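Local coordinates for DUF1116 domain-containing protein (Enterococcus faecalis, PDB 3CLQ) that is of unknown function but belongs to the AllG family, named after an oxamate carbamoyltransferase subunit, and may therefore act in related carbamoyl-transfer chemistry, at residues 342-345 and 346-349; 74-78 and 79-83. One frame throughout, in Å; residues are numbered along the deposited sequence.

Contact 1. Residues 342-345 and 346-349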
loop_
_atom_site.group_PDB
_atom_site.type_symbol
_atom_site.label_atom_id
_atom_site.label_comp_id
_atom_site.label_asym_id
_atom_site.label_seq_id
_atom_site.Cartn_x
_atom_site.Cartn_y
_atom_site.Cartn_z
ATOM N N LYS B 342 11.638 -15.304 11.044
ATOM C CA LYS B 342 12.774 -15.431 11.966
ATOM C C LYS B 342 13.554 -16.706 11.683
ATOM O O LYS B 342 14.768 -16.681 11.550
ATOM C CB LYS B 342 12.316 -15.495 13.411
ATOM C CG LYS B 342 11.967 -14.180 14.067
ATOM C CD LYS B 342 11.530 -14.462 15.527
ATOM C CE LYS B 342 10.905 -13.238 16.224
ATOM N NZ LYS B 342 9.462 -12.983 15.870
ATOM N N GLU B 343 12.845 -17.826 11.615
ATOM C CA GLU B 343 13.477 -19.105 11.360
ATOM C C GLU B 343 14.368 -19.075 10.126
ATOM O O GLU B 343 15.507 -19.541 10.167
ATOM C CB GLU B 343 12.416 -20.181 11.167
ATOM C CG GLU B 343 11.698 -20.622 12.425
ATOM C CD GLU B 343 10.924 -21.918 12.204
ATOM O OE1 GLU B 343 11.345 -22.702 11.311
ATOM O OE2 GLU B 343 9.909 -22.155 12.914
HETATM N N MSE B 344 13.837 -18.525 9.030
HETATM C CA MSE B 344 14.506 -18.571 7.729
HETATM C C MSE B 344 15.968 -18.103 7.736
HETATM O O MSE B 344 16.712 -18.361 6.794
HETATM C CB MSE B 344 13.703 -17.790 6.674
HETATM C CG MSE B 344 12.653 -18.572 5.879
HETATM SE SE MSE B 344 12.864 -20.550 5.730
HETATM C CE MSE B 344 11.693 -21.086 7.208
ATOM N N LEU B 345 16.361 -17.410 8.800
ATOM C CA LEU B 345 17.698 -16.836 8.961
ATOM C C LEU B 345 18.795 -17.882 9.150
ATOM O O LEU B 345 19.967 -17.611 8.912
ATOM C CB LEU B 345 17.729 -15.924 10.186
ATOM C CG LEU B 345 17.061 -14.555 10.168
ATOM C CD1 LEU B 345 17.040 -13.951 11.561
ATOM C CD2 LEU B 345 17.784 -13.626 9.203
ATOM N N GLU B 346 18.416 -19.062 9.612
ATOM C CA GLU B 346 19.388 -20.116 9.889
ATOM C C GLU B 346 19.753 -20.801 8.597
ATOM O O GLU B 346 20.768 -21.491 8.495
ATOM C CB GLU B 346 18.800 -21.127 10.851
ATOM C CG GLU B 346 18.261 -20.504 12.116
ATOM C CD GLU B 346 17.479 -21.503 12.926
ATOM O OE1 GLU B 346 17.536 -22.717 12.606
ATOM O OE2 GLU B 346 16.800 -21.082 13.886
ATOM N N ILE B 347 18.911 -20.557 7.607
ATOM C CA ILE B 347 19.058 -21.104 6.278
ATOM C C ILE B 347 19.779 -20.125 5.347
ATOM O O ILE B 347 20.231 -20.506 4.268
ATOM C CB ILE B 347 17.670 -21.348 5.689
ATOM C CG1 ILE B 347 17.354 -22.808 5.587
ATOM C CG2 ILE B 347 17.587 -20.889 4.263
ATOM C CD1 ILE B 347 16.123 -22.966 4.703
ATOM N N THR B 348 19.873 -18.867 5.747
ATOM C CA THR B 348 20.297 -17.829 4.813
ATOM C C THR B 348 21.601 -17.185 5.243
ATOM O O THR B 348 22.012 -17.330 6.385
ATOM C CB THR B 348 19.211 -16.759 4.676
ATOM O OG1 THR B 348 18.744 -16.380 5.983
ATOM C CG2 THR B 348 18.051 -17.293 3.864
ATOM N N THR B 349 22.249 -16.462 4.340
ATOM C CA THR B 349 23.602 -15.975 4.623
ATOM C C THR B 349 23.672 -14.693 5.481
ATOM O O THR B 349 24.494 -14.611 6.407
ATOM C CB THR B 349 24.419 -15.804 3.331
ATOM O OG1 THR B 349 24.268 -16.970 2.500
ATOM C CG2 THR B 349 25.883 -15.589 3.665
HETATM O O HOH W 1 22.389 -16.458 8.675
#

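Contact 2. Residues 74-78 and 79-83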
loop_
_atom_site.group_PDB
_atom_site.type_symbol
_atom_site.label_atom_id
_atom_site.label_comp_id
_atom_site.label_asym_id
_atom_site.label_seq_id
_atom_site.Cartn_x
_atom_site.Cartn_y
_atom_site.Cartn_z
ATOM N N GLY B 74 0.249 -18.357 -33.908
ATOM C CA GLY B 74 -0.304 -18.621 -35.226
ATOM C C GLY B 74 0.359 -19.825 -35.843
ATOM O O GLY B 74 0.437 -19.943 -37.070
ATOM N N LEU B 75 0.840 -20.724 -34.990
ATOM C CA LEU B 75 1.538 -21.920 -35.460
ATOM C C LEU B 75 0.616 -23.153 -35.554
ATOM O O LEU B 75 1.001 -24.187 -36.094
ATOM C CB LEU B 75 2.784 -22.196 -34.602
ATOM C CG LEU B 75 3.819 -21.058 -34.560
ATOM C CD1 LEU B 75 5.003 -21.399 -33.659
ATOM C CD2 LEU B 75 4.306 -20.703 -35.955
ATOM N N ALA B 76 -0.604 -23.028 -35.038
ATOM C CA ALA B 76 -1.630 -24.045 -35.260
ATOM C C ALA B 76 -3.018 -23.421 -35.291
ATOM O O ALA B 76 -3.301 -22.451 -34.576
ATOM C CB ALA B 76 -1.553 -25.132 -34.208
ATOM N N LYS B 77 -3.877 -24.003 -36.118
ATOM C CA LYS B 77 -5.219 -23.504 -36.371
ATOM C C LYS B 77 -6.118 -23.608 -35.144
ATOM O O LYS B 77 -7.067 -22.849 -35.013
ATOM C CB LYS B 77 -5.870 -24.292 -37.528
ATOM C CG LYS B 77 -4.914 -24.724 -38.635
ATOM C CD LYS B 77 -5.625 -25.680 -39.610
ATOM C CE LYS B 77 -4.630 -26.323 -40.590
ATOM N NZ LYS B 77 -5.290 -27.412 -41.392
ATOM N N ASP B 78 -5.830 -24.559 -34.259
ATOM C CA ASP B 78 -6.737 -24.876 -33.159
ATOM C C ASP B 78 -6.097 -25.805 -32.149
ATOM O O ASP B 78 -5.017 -26.348 -32.374
ATOM C CB ASP B 78 -8.015 -25.519 -33.694
ATOM C CG ASP B 78 -7.727 -26.690 -34.634
ATOM O OD1 ASP B 78 -7.490 -27.829 -34.137
ATOM O OD2 ASP B 78 -7.739 -26.476 -35.880
ATOM N N LEU B 79 -6.796 -25.997 -31.037
ATOM C CA LEU B 79 -6.246 -26.705 -29.890
ATOM C C LEU B 79 -5.789 -28.111 -30.239
ATOM O O LEU B 79 -4.595 -28.416 -30.199
ATOM C CB LEU B 79 -7.262 -26.734 -28.743
ATOM C CG LEU B 79 -7.149 -25.647 -27.655
ATOM C CD1 LEU B 79 -6.720 -24.281 -28.209
ATOM C CD2 LEU B 79 -8.453 -25.539 -26.858
ATOM N N ALA B 80 -6.742 -28.966 -30.587
ATOM C CA ALA B 80 -6.405 -30.332 -30.983
ATOM C C ALA B 80 -5.249 -30.380 -32.003
ATOM O O ALA B 80 -4.388 -31.272 -31.945
ATOM C CB ALA B 80 -7.639 -31.046 -31.522
ATOM N N ASP B 81 -5.234 -29.413 -32.926
ATOM C CA ASP B 81 -4.143 -29.278 -33.886
ATOM C C ASP B 81 -2.843 -28.885 -33.187
ATOM O O ASP B 81 -1.793 -29.488 -33.433
ATOM C CB ASP B 81 -4.511 -28.246 -34.960
ATOM C CG ASP B 81 -3.294 -27.690 -35.699
ATOM O OD1 ASP B 81 -2.112 -28.108 -35.357
ATOM O OD2 ASP B 81 -3.523 -26.826 -36.635
ATOM N N ALA B 82 -2.923 -27.874 -32.320
ATOM C CA ALA B 82 -1.753 -27.382 -31.597
ATOM C C ALA B 82 -0.966 -28.513 -30.955
ATOM O O ALA B 82 0.243 -28.666 -31.195
ATOM C CB ALA B 82 -2.181 -26.375 -30.546
ATOM N N ASP B 83 -1.671 -29.297 -30.131
ATOM C CA ASP B 83 -1.117 -30.501 -29.529
ATOM C C ASP B 83 -0.326 -31.376 -30.531
ATOM O O ASP B 83 0.658 -32.028 -30.161
ATOM C CB ASP B 83 -2.236 -31.315 -28.871
ATOM C CG ASP B 83 -1.723 -32.571 -28.205
ATOM O OD1 ASP B 83 -0.559 -32.547 -27.728
ATOM O OD2 ASP B 83 -2.471 -33.586 -28.162
#

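Contact 1. Residues 342-345 and 346-349
Glu346 starts the contact by giving its backbone N to Glu343 O (3.0 Å), with an N-H...O angle of 178°. Its side chain comes back over the same carbonyl: with CG anti to its own carbonyl carbon (chi1 -54°), Glu346 CG lies 3.5 Å from Glu343 O. The chain then extends beyond CG, and the carboxylates of Glu343 and Glu346 remain apart.

At Ile347 the backbone N bonds to Met344 O at 3.2 Å, a more bent link that enters from above the carbonyl plane. Here the side chains run side by side in the same direction, CD1 of Ile347 lying 4.2 Å from SE of Met344, a selenomethionine whose chain is bent at chi2 and chi3. Both are buried, against Phe318 and Pro366 for Met344 and Ile369 and Met379 for Ile347.

Thr348 adds an i+4 side-chain bond, OG1 donating to Met344 O at 3.0 Å. Its chi1 of 47° sets OG1 between the backbone N and the carbonyl carbon, while CG2 of Thr348 also comes to 3.4 Å from Met344 O. The backbone N of Thr348 makes a weak bond to Leu345 O, and one water donates to both Leu345 O and Thr348 O.

The three backbone bonds are successive i+3 to i links, turns bonded in the 3-10 manner. Met344 O is gripped from opposite faces of its plane by Ile347 N and Thr348 OG1, so the carbonyls of Glu343, Met344 and Leu345 keep donors where helix 334-343 gives way to strand 348-352.

Contact 2. Residues 74-78 and 79-83
The N-terminal cap of helix 79-87 is built by two aspartates three residues apart, Asp78 at the N-cap and Asp81 in the first turn. OD1 of Asp78 accepts from the backbone N of Asp81 at 3.0 Å, the donor standing 39° out of the carboxylate plane. The first torsion of Asp78 (chi1 51°) makes this possible by placing CG between its backbone N and carbonyl carbon, within reach of the N-H of Asp81. Ala82 N donates to Asp78 O at 2.6 Å, the first i to i+4 bond of the turn.

Asp81 answers in the reverse direction. Its CG is anti to the backbone N (chi1 160°), which sends the carboxylate back to the loop, where OD2 of Asp81 accepts from the backbone N of Lys77 at 2.9 Å, met from above the carboxylate plane. The acceptor thus serves the residue before the N-cap, and the classical reciprocal bond of a capping box is not what forms. CG of Lys77 lies 3.2 Å from Asp81 OD2, the Lys77 and Asp81 side chains crossing at about a right angle. CB of Ala76 meets OD1 of Asp81 at 3.2 Å and CB of Ala82 at 3.9 Å.

The two carboxylates come close, with OD2 of Asp78 4.3 Å from OD2 of Asp81. Their mutual repulsion is probably eased by the helix dipole, the backbone N-H donors and the salt bridge from Asp81 OD1 to Arg84.

Along the chain contact 2 closes well before contact 1 opens, and the two are separated in space as well: their centres lie 47 Å apart, their nearest atoms about 38 Å, on opposite sides of the chain's centre. They share no helix or sheet. Contact 2 joins helix 60-73 to helix 79-87, whereas contact 1 leads from helix 334-343 into strand 348-352, an outer strand of the three-stranded antiparallel sheet that includes 363-369. Each therefore lies at a change of direction, between two helices in residues 74-83 and from helix to strand in residues 342-349; they do not touch.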